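Local coordinates for carbonic anhydrase (Sordaria macrospora, PDB 4O1K), which catalyses the reversible hydration of carbon dioxide to bicarbonate and a proton, as a zinc-dependent beta-class carbonic anhydrase that assembles as a tetramer, at residues C56-I61 against Y113-V118; Y51-C56 against V108-Y113. All blocks are in the same frame, centred on the assembly; numbering follows the deposited sequence.

How the contacts relate
Following the chain, strand 51-56 comes first and runs straight into the loop 57-61; strand 106-112 follows some fifty residues later and leads through Tyr-113 and Gly-114 into helix 116-121. Contact 2 (51-56 with 108-113) pairs the two strands at the middle of the sheet, and contact 1 (56-61 with 113-118) joins the loop and the helix start just beyond their C-terminal ends. Each closes a loop with 51 residues between its segments, and the two loops cross, since their segments alternate along the chain. Their centres lie about 10 Å apart. Cys-56 and Tyr-113 belong to both, and residues of both contacts bind one zinc ion.

Contact 1: C56-I61 against Y113-V118; sequences CSDSRI and YGCGGV. With ZN (zinc ion), chain B.
Cys-56 and Cys-115 both hold SG anti to the backbone N (chi1 -180° and -175°), and these rotamers bring the two sulfurs to one zinc ion from different segments. Asp-58 instead places CG between its backbone N and carbonyl carbon (chi1 60°), which turns the carboxylate toward the same metal. The zinc lies 2.3 Å from Cys-56 SG and 2.2 Å from Cys-115 SG. Asp-58 OD1 completes this segment pair's share at 1.9 Å from the zinc, whereas OD2 of the same carboxylate stays 3.0 Å from the zinc, evidence of one-oxygen binding. With His-112 the ion has four protein ligands, two cysteines, a histidine and an aspartate, and no water among them. This is the closed, type II site of beta-carbonic anhydrases, in which the aspartate occupies the position that a zinc-bound water or hydroxide would need for catalysis.

Asp-58 OD2 also faces the start of helix 116-121, where Gly-117 N donates to it across 3.2 Å in a weak, bent bond. Cys-115 stands at the N-cap, and its SG takes a long, weak but nearly straight bond from Val-118 N. Cys-56 SG, for its part, accepts from Asp-58 N at 3.4 Å, inside the type I turn 56-59; such donors would be expected to temper the thiolate charge. Ser-59 N closes that turn on Cys-56 O, and Ser-59 OG adds a second bond to the same oxygen at 2.7 Å. A water links Gly-114 O with Arg-60 NH2, the latter weakly. Arg-60 NE reaches Leu-43 O of the second subunit, and Ser-57 OG hydrogen-bonds Val-76 O of that same second subunit.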
ATOM      1  N   CYS A  56     -15.201  -7.478  -8.929  1.00 26.60           N
ATOM      2  CA  CYS A  56     -14.831  -8.235  -7.717  1.00 27.41           C
ATOM      3  C   CYS A  56     -14.204  -9.596  -8.018  1.00 31.17           C
ATOM      4  O   CYS A  56     -14.602 -10.290  -8.976  1.00 27.29           O
ATOM      5  CB  CYS A  56     -16.033  -8.384  -6.802  1.00 30.22           C
ATOM      6  SG  CYS A  56     -15.630  -9.311  -5.280  1.00 32.16           S
ATOM      7  N   SER A  57     -13.230  -9.988  -7.200  1.00 24.44           N
ATOM      8  CA  SER A  57     -12.542 -11.254  -7.383  1.00 24.77           C
ATOM      9  C   SER A  57     -13.475 -12.460  -7.217  1.00 27.48           C
ATOM     10  O   SER A  57     -13.168 -13.540  -7.719  1.00 29.35           O
ATOM     11  CB  SER A  57     -11.386 -11.367  -6.408  1.00 24.57           C
ATOM     12  OG  SER A  57     -10.382 -10.417  -6.739  1.00 26.67           O
ATOM     13  N   ASP A  58     -14.553 -12.289  -6.456  1.00 25.99           N
ATOM     14  CA  ASP A  58     -15.447 -13.421  -6.172  1.00 33.68           C
ATOM     15  C   ASP A  58     -16.717 -13.408  -6.975  1.00 38.98           C
ATOM     16  O   ASP A  58     -17.621 -14.198  -6.691  1.00 42.23           O
ATOM     17  CB  ASP A  58     -15.781 -13.614  -4.673  1.00 38.74           C
ATOM     18  CG  ASP A  58     -16.489 -12.411  -4.032  1.00 43.10           C
ATOM     19  OD1 ASP A  58     -17.514 -11.913  -4.560  1.00 39.53           O
ATOM     20  OD2 ASP A  58     -16.011 -11.949  -2.962  1.00 45.30           O
ATOM     21  N   SER A  59     -16.793 -12.512  -7.956  1.00 38.33           N
ATOM     22  CA  SER A  59     -17.855 -12.569  -8.952  1.00 42.94           C
ATOM     23  C   SER A  59     -17.512 -13.759  -9.850  1.00 44.29           C
ATOM     24  O   SER A  59     -16.353 -14.157  -9.925  1.00 44.05           O
ATOM     25  CB  SER A  59     -17.918 -11.262  -9.744  1.00 44.80           C
ATOM     26  OG  SER A  59     -16.743 -11.055 -10.514  1.00 44.65           O
ATOM     27  N   ARG A  60     -18.507 -14.357 -10.500  1.00 48.68           N
ATOM     28  CA  ARG A  60     -18.283 -15.679 -11.108  1.00 51.69           C
ATOM     29  C   ARG A  60     -18.203 -15.693 -12.634  1.00 53.12           C
ATOM     30  O   ARG A  60     -17.690 -16.645 -13.225  1.00 59.06           O
ATOM     31  CB  ARG A  60     -19.359 -16.667 -10.653  1.00 53.84           C
ATOM     32  CG  ARG A  60     -20.114 -16.222  -9.425  1.00 60.74           C
ATOM     33  CD  ARG A  60     -20.263 -17.346  -8.411  1.00 66.26           C
ATOM     34  NE  ARG A  60     -21.542 -17.262  -7.715  1.00 69.32           N
ATOM     35  CZ  ARG A  60     -21.812 -16.414  -6.723  1.00 72.48           C
ATOM     36  NH1 ARG A  60     -23.015 -16.421  -6.162  1.00 73.39           N
ATOM     37  NH2 ARG A  60     -20.895 -15.549  -6.294  1.00 72.84           N
ATOM     38  N   ILE A  61     -18.729 -14.653 -13.267  1.00 50.08           N
ATOM     39  CA  ILE A  61     -18.731 -14.566 -14.718  1.00 48.66           C
ATOM     40  C   ILE A  61     -17.841 -13.380 -15.077  1.00 44.29           C
ATOM     41  O   ILE A  61     -17.963 -12.327 -14.464  1.00 43.99           O
ATOM     42  CB  ILE A  61     -20.177 -14.324 -15.255  1.00 56.30           C
ATOM     43  CG1 ILE A  61     -21.089 -15.518 -14.953  1.00 55.66           C
ATOM     44  CG2 ILE A  61     -20.173 -14.073 -16.743  1.00 57.07           C
ATOM     45  CD1 ILE A  61     -20.715 -16.773 -15.707  1.00 56.54           C
ATOM     46  N   TYR A 113     -24.458  -8.824  -6.420  1.00 32.58           N
ATOM     47  CA  TYR A 113     -25.210  -9.256  -5.241  1.00 36.08           C
ATOM     48  C   TYR A 113     -24.681 -10.592  -4.793  1.00 38.69           C
ATOM     49  O   TYR A 113     -24.226 -11.399  -5.621  1.00 39.64           O
ATOM     50  CB  TYR A 113     -26.719  -9.351  -5.523  1.00 35.22           C
ATOM     51  CG  TYR A 113     -27.336  -8.012  -5.864  1.00 39.74           C
ATOM     52  CD1 TYR A 113     -27.299  -6.957  -4.959  1.00 39.02           C
ATOM     53  CD2 TYR A 113     -27.953  -7.798  -7.082  1.00 43.60           C
ATOM     54  CE1 TYR A 113     -27.851  -5.725  -5.269  1.00 41.16           C
ATOM     55  CE2 TYR A 113     -28.520  -6.567  -7.395  1.00 45.36           C
ATOM     56  CZ  TYR A 113     -28.462  -5.535  -6.482  1.00 43.78           C
ATOM     57  OH  TYR A 113     -29.006  -4.304  -6.785  1.00 43.43           O
ATOM     58  N   GLY A 114     -24.740 -10.837  -3.488  1.00 42.46           N
ATOM     59  CA  GLY A 114     -24.216 -12.077  -2.960  1.00 44.67           C
ATOM     60  C   GLY A 114     -22.722 -12.001  -2.714  1.00 44.17           C
ATOM     61  O   GLY A 114     -22.118 -12.996  -2.330  1.00 45.20           O
ATOM     62  N   CYS A 115     -22.137 -10.818  -2.911  1.00 37.84           N
ATOM     63  CA  CYS A 115     -20.698 -10.628  -2.751  1.00 34.13           C
ATOM     64  C   CYS A 115     -20.152 -11.150  -1.436  1.00 37.23           C
ATOM     65  O   CYS A 115     -20.555 -10.694  -0.355  1.00 36.91           O
ATOM     66  CB  CYS A 115     -20.350  -9.155  -2.878  1.00 30.39           C
ATOM     67  SG  CYS A 115     -18.561  -8.815  -2.848  1.00 35.67           S
ATOM     68  N   GLY A 116     -19.229 -12.103  -1.533  1.00 39.31           N
ATOM     69  CA  GLY A 116     -18.627 -12.697  -0.353  1.00 37.71           C
ATOM     70  C   GLY A 116     -17.802 -11.731   0.468  1.00 36.83           C
ATOM     71  O   GLY A 116     -17.760 -11.838   1.698  1.00 32.96           O
ATOM     72  N   GLY A 117     -17.140 -10.797  -0.202  1.00 35.06           N
ATOM     73  CA  GLY A 117     -16.287  -9.835   0.475  1.00 37.21           C
ATOM     74  C   GLY A 117     -17.069  -8.870   1.341  1.00 32.27           C
ATOM     75  O   GLY A 117     -16.700  -8.628   2.486  1.00 34.42           O
ATOM     76  N   VAL A 118     -18.151  -8.321   0.790  1.00 31.61           N
ATOM     77  CA  VAL A 118     -19.092  -7.489   1.544  1.00 30.59           C
ATOM     78  C   VAL A 118     -19.677  -8.249   2.751  1.00 38.20           C
ATOM     79  O   VAL A 118     -19.610  -7.780   3.936  1.00 40.94           O
ATOM     80  CB  VAL A 118     -20.180  -6.959   0.595  1.00 31.16           C
ATOM     81  CG1 VAL A 118     -21.263  -6.234   1.367  1.00 32.18           C
ATOM     82  CG2 VAL A 118     -19.553  -6.030  -0.435  1.00 28.88           C
TER
HETATM   83 ZN    ZN B 301     -17.682 -10.026  -4.514  1.00 32.74          ZN
HETATM   84  O   HOH W   1     -19.516 -14.318  -3.587  1.00 59.73           O

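Contact 2: Y51-C56 against V108-Y113; sequences YLWIGC and VVCGHY. With ZN (zinc ion), chain B.
Backbone hydrogen bonds set the register between Leu-52, Ile-54, Val-108 and Cys-110. Val-108 N donates to Leu-52 O, Ile-54 N to Val-108 O, and Cys-110 N to Ile-54 O, each at 2.9 Å and with N-H...O angles of 165° or more. Val-109 CA adds a CA-H...O contact to Ile-54 O. The ladder then opens: Cys-56 N is 4.1 Å from Cys-110 O, and a water bridges them, accepting from the amide and donating to the carbonyl.

Both strands run the same way, their axes 21° apart, as neighbours in the parallel part of the beta-carbonic anhydrase sheet, with strand 74-79 beyond one and 190-197 beyond the other. The metal site sits at their C-terminal ends.

Among apolar contacts, the Trp-53 indole meets both Val-108 and Cys-110. Its CG lies anti to the backbone N (chi1 -177°), which swings the indole across to the neighbouring strand, over Val-108 and against Cys-110. Val-108 CG1 stands over a face of the six-membered ring, 4.1 Å from its centroid, a CH-pi contact. Cys-110 approaches obliquely, CB 3.4 Å from Trp-53 CZ2, and its SG makes a sulfur-aromatic contact with the same ring. An alanine in place of Trp-53 would probably leave Val-108 CG1 and the Cys-110 side chain without their aromatic partner and open a gap beside them. Val-108 CG2, the other branch, meets the edge of the Tyr-51 ring.

Metal binding joins the strand ends: His-112 NE2 holds the zinc ion at 2.1 Å, with Cys-56 SG at the edge of the imidazole, 3.7 Å from NE2.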
ATOM      1  N   TYR A  51     -12.712   0.474 -22.318  1.00 32.85           N
ATOM      2  CA  TYR A  51     -13.180   0.399 -20.919  1.00 28.56           C
ATOM      3  C   TYR A  51     -12.078   0.028 -19.964  1.00 30.61           C
ATOM      4  O   TYR A  51     -11.258  -0.842 -20.280  1.00 31.60           O
ATOM      5  CB  TYR A  51     -14.211  -0.729 -20.777  1.00 33.21           C
ATOM      6  CG  TYR A  51     -15.577  -0.446 -21.370  1.00 37.34           C
ATOM      7  CD1 TYR A  51     -16.625  -0.027 -20.558  1.00 40.85           C
ATOM      8  CD2 TYR A  51     -15.828  -0.636 -22.724  1.00 41.09           C
ATOM      9  CE1 TYR A  51     -17.870   0.224 -21.083  1.00 42.35           C
ATOM     10  CE2 TYR A  51     -17.072  -0.397 -23.249  1.00 44.42           C
ATOM     11  CZ  TYR A  51     -18.084   0.033 -22.422  1.00 43.60           C
ATOM     12  OH  TYR A  51     -19.327   0.277 -22.948  1.00 50.86           O
ATOM     13  N   LEU A  52     -12.104   0.656 -18.783  1.00 28.86           N
ATOM     14  CA  LEU A  52     -11.483   0.129 -17.571  1.00 30.18           C
ATOM     15  C   LEU A  52     -12.608  -0.470 -16.713  1.00 30.72           C
ATOM     16  O   LEU A  52     -13.588   0.196 -16.411  1.00 31.91           O
ATOM     17  CB  LEU A  52     -10.789   1.241 -16.774  1.00 29.59           C
ATOM     18  CG  LEU A  52     -10.358   0.863 -15.354  1.00 33.51           C
ATOM     19  CD1 LEU A  52      -9.368  -0.313 -15.348  1.00 34.38           C
ATOM     20  CD2 LEU A  52      -9.754   2.054 -14.605  1.00 31.39           C
ATOM     21  N   TRP A  53     -12.483  -1.739 -16.361  1.00 29.54           N
ATOM     22  CA  TRP A  53     -13.509  -2.430 -15.589  1.00 27.17           C
ATOM     23  C   TRP A  53     -12.905  -2.758 -14.246  1.00 25.26           C
ATOM     24  O   TRP A  53     -11.885  -3.450 -14.175  1.00 28.99           O
ATOM     25  CB  TRP A  53     -13.860  -3.735 -16.293  1.00 31.01           C
ATOM     26  CG  TRP A  53     -14.945  -4.520 -15.649  1.00 30.86           C
ATOM     27  CD1 TRP A  53     -14.845  -5.381 -14.588  1.00 30.71           C
ATOM     28  CD2 TRP A  53     -16.312  -4.547 -16.069  1.00 33.49           C
ATOM     29  NE1 TRP A  53     -16.103  -5.928 -14.313  1.00 30.82           N
ATOM     30  CE2 TRP A  53     -17.010  -5.418 -15.206  1.00 33.45           C
ATOM     31  CE3 TRP A  53     -17.017  -3.904 -17.094  1.00 35.06           C
ATOM     32  CZ2 TRP A  53     -18.384  -5.668 -15.349  1.00 35.61           C
ATOM     33  CZ3 TRP A  53     -18.373  -4.146 -17.221  1.00 37.76           C
ATOM     34  CH2 TRP A  53     -19.037  -5.021 -16.364  1.00 34.95           C
ATOM     35  N   ILE A  54     -13.536  -2.290 -13.181  1.00 23.13           N
ATOM     36  CA  ILE A  54     -13.096  -2.617 -11.819  1.00 22.31           C
ATOM     37  C   ILE A  54     -14.167  -3.500 -11.201  1.00 27.37           C
ATOM     38  O   ILE A  54     -15.278  -3.041 -10.912  1.00 24.59           O
ATOM     39  CB  ILE A  54     -12.919  -1.343 -10.960  1.00 24.67           C
ATOM     40  CG1 ILE A  54     -11.910  -0.415 -11.649  1.00 26.74           C
ATOM     41  CG2 ILE A  54     -12.412  -1.713  -9.548  1.00 27.13           C
ATOM     42  CD1 ILE A  54     -11.743   0.962 -10.964  1.00 28.24           C
ATOM     43  N   GLY A  55     -13.855  -4.779 -11.036  1.00 27.24           N
ATOM     44  CA  GLY A  55     -14.866  -5.721 -10.565  1.00 24.55           C
ATOM     45  C   GLY A  55     -14.386  -6.532  -9.384  1.00 25.95           C
ATOM     46  O   GLY A  55     -13.284  -6.313  -8.874  1.00 22.20           O
ATOM     47  N   CYS A  56     -15.201  -7.478  -8.929  1.00 26.60           N
ATOM     48  CA  CYS A  56     -14.831  -8.235  -7.717  1.00 27.41           C
ATOM     49  C   CYS A  56     -14.204  -9.596  -8.018  1.00 31.17           C
ATOM     50  O   CYS A  56     -14.602 -10.290  -8.976  1.00 27.29           O
ATOM     51  CB  CYS A  56     -16.033  -8.384  -6.802  1.00 30.22           C
ATOM     52  SG  CYS A  56     -15.630  -9.311  -5.280  1.00 32.16           S
ATOM     53  N   VAL A 108     -15.938   1.530 -15.357  1.00 27.39           N
ATOM     54  CA  VAL A 108     -17.122   0.930 -14.739  1.00 22.38           C
ATOM     55  C   VAL A 108     -16.642   0.331 -13.430  1.00 23.06           C
ATOM     56  O   VAL A 108     -15.631  -0.360 -13.436  1.00 26.65           O
ATOM     57  CB  VAL A 108     -17.587  -0.264 -15.582  1.00 29.27           C
ATOM     58  CG1 VAL A 108     -18.656  -1.065 -14.824  1.00 30.94           C
ATOM     59  CG2 VAL A 108     -18.091   0.214 -16.974  1.00 26.11           C
ATOM     60  N   VAL A 109     -17.356   0.590 -12.339  1.00 22.47           N
ATOM     61  CA  VAL A 109     -17.176  -0.191 -11.113  1.00 25.57           C
ATOM     62  C   VAL A 109     -18.380  -1.100 -11.083  1.00 23.88           C
ATOM     63  O   VAL A 109     -19.516  -0.621 -11.079  1.00 25.78           O
ATOM     64  CB  VAL A 109     -17.194   0.695  -9.863  1.00 24.54           C
ATOM     65  CG1 VAL A 109     -17.185  -0.165  -8.595  1.00 26.62           C
ATOM     66  CG2 VAL A 109     -15.974   1.598  -9.865  1.00 26.90           C
ATOM     67  N   CYS A 110     -18.136  -2.411 -11.083  1.00 22.71           N
ATOM     68  CA  CYS A 110     -19.243  -3.360 -11.095  1.00 25.04           C
ATOM     69  C   CYS A 110     -19.235  -4.166  -9.820  1.00 28.63           C
ATOM     70  O   CYS A 110     -18.277  -4.914  -9.558  1.00 28.88           O
ATOM     71  CB  CYS A 110     -19.116  -4.306 -12.284  1.00 27.25           C
ATOM     72  SG  CYS A 110     -20.632  -5.301 -12.540  1.00 32.72           S
ATOM     73  N   GLY A 111     -20.275  -4.014  -9.008  1.00 26.53           N
ATOM     74  CA  GLY A 111     -20.381  -4.875  -7.844  1.00 26.95           C
ATOM     75  C   GLY A 111     -21.271  -6.047  -8.209  1.00 28.19           C
ATOM     76  O   GLY A 111     -21.687  -6.176  -9.364  1.00 28.00           O
ATOM     77  N   HIS A 112     -21.574  -6.898  -7.235  1.00 31.17           N
ATOM     78  CA  HIS A 112     -22.472  -8.015  -7.537  1.00 30.81           C
ATOM     79  C   HIS A 112     -23.183  -8.458  -6.280  1.00 30.80           C
ATOM     80  O   HIS A 112     -22.609  -8.419  -5.183  1.00 29.62           O
ATOM     81  CB  HIS A 112     -21.729  -9.166  -8.238  1.00 31.74           C
ATOM     82  CG  HIS A 112     -20.711  -9.846  -7.376  1.00 32.42           C
ATOM     83  ND1 HIS A 112     -20.793 -11.182  -7.044  1.00 36.40           N
ATOM     84  CD2 HIS A 112     -19.601  -9.371  -6.761  1.00 33.08           C
ATOM     85  CE1 HIS A 112     -19.790 -11.494  -6.236  1.00 34.98           C
ATOM     86  NE2 HIS A 112     -19.047 -10.418  -6.064  1.00 29.92           N
ATOM     87  N   TYR A 113     -24.458  -8.824  -6.420  1.00 32.58           N
ATOM     88  CA  TYR A 113     -25.210  -9.256  -5.241  1.00 36.08           C
ATOM     89  C   TYR A 113     -24.681 -10.592  -4.793  1.00 38.69           C
ATOM     90  O   TYR A 113     -24.226 -11.399  -5.621  1.00 39.64           O
ATOM     91  CB  TYR A 113     -26.719  -9.351  -5.523  1.00 35.22           C
ATOM     92  CG  TYR A 113     -27.336  -8.012  -5.864  1.00 39.74           C
ATOM     93  CD1 TYR A 113     -27.299  -6.957  -4.959  1.00 39.02           C
ATOM     94  CD2 TYR A 113     -27.953  -7.798  -7.082  1.00 43.60           C
ATOM     95  CE1 TYR A 113     -27.851  -5.725  -5.269  1.00 41.16           C
ATOM     96  CE2 TYR A 113     -28.520  -6.567  -7.395  1.00 45.36           C
ATOM     97  CZ  TYR A 113     -28.462  -5.535  -6.482  1.00 43.78           C
ATOM     98  OH  TYR A 113     -29.006  -4.304  -6.785  1.00 43.43           O
TER
HETATM   99 ZN    ZN B 301     -17.682 -10.026  -4.514  1.00 32.74          ZN
HETATM  100  O   HOH W   2     -17.843  -7.686  -9.921  1.00 37.67           O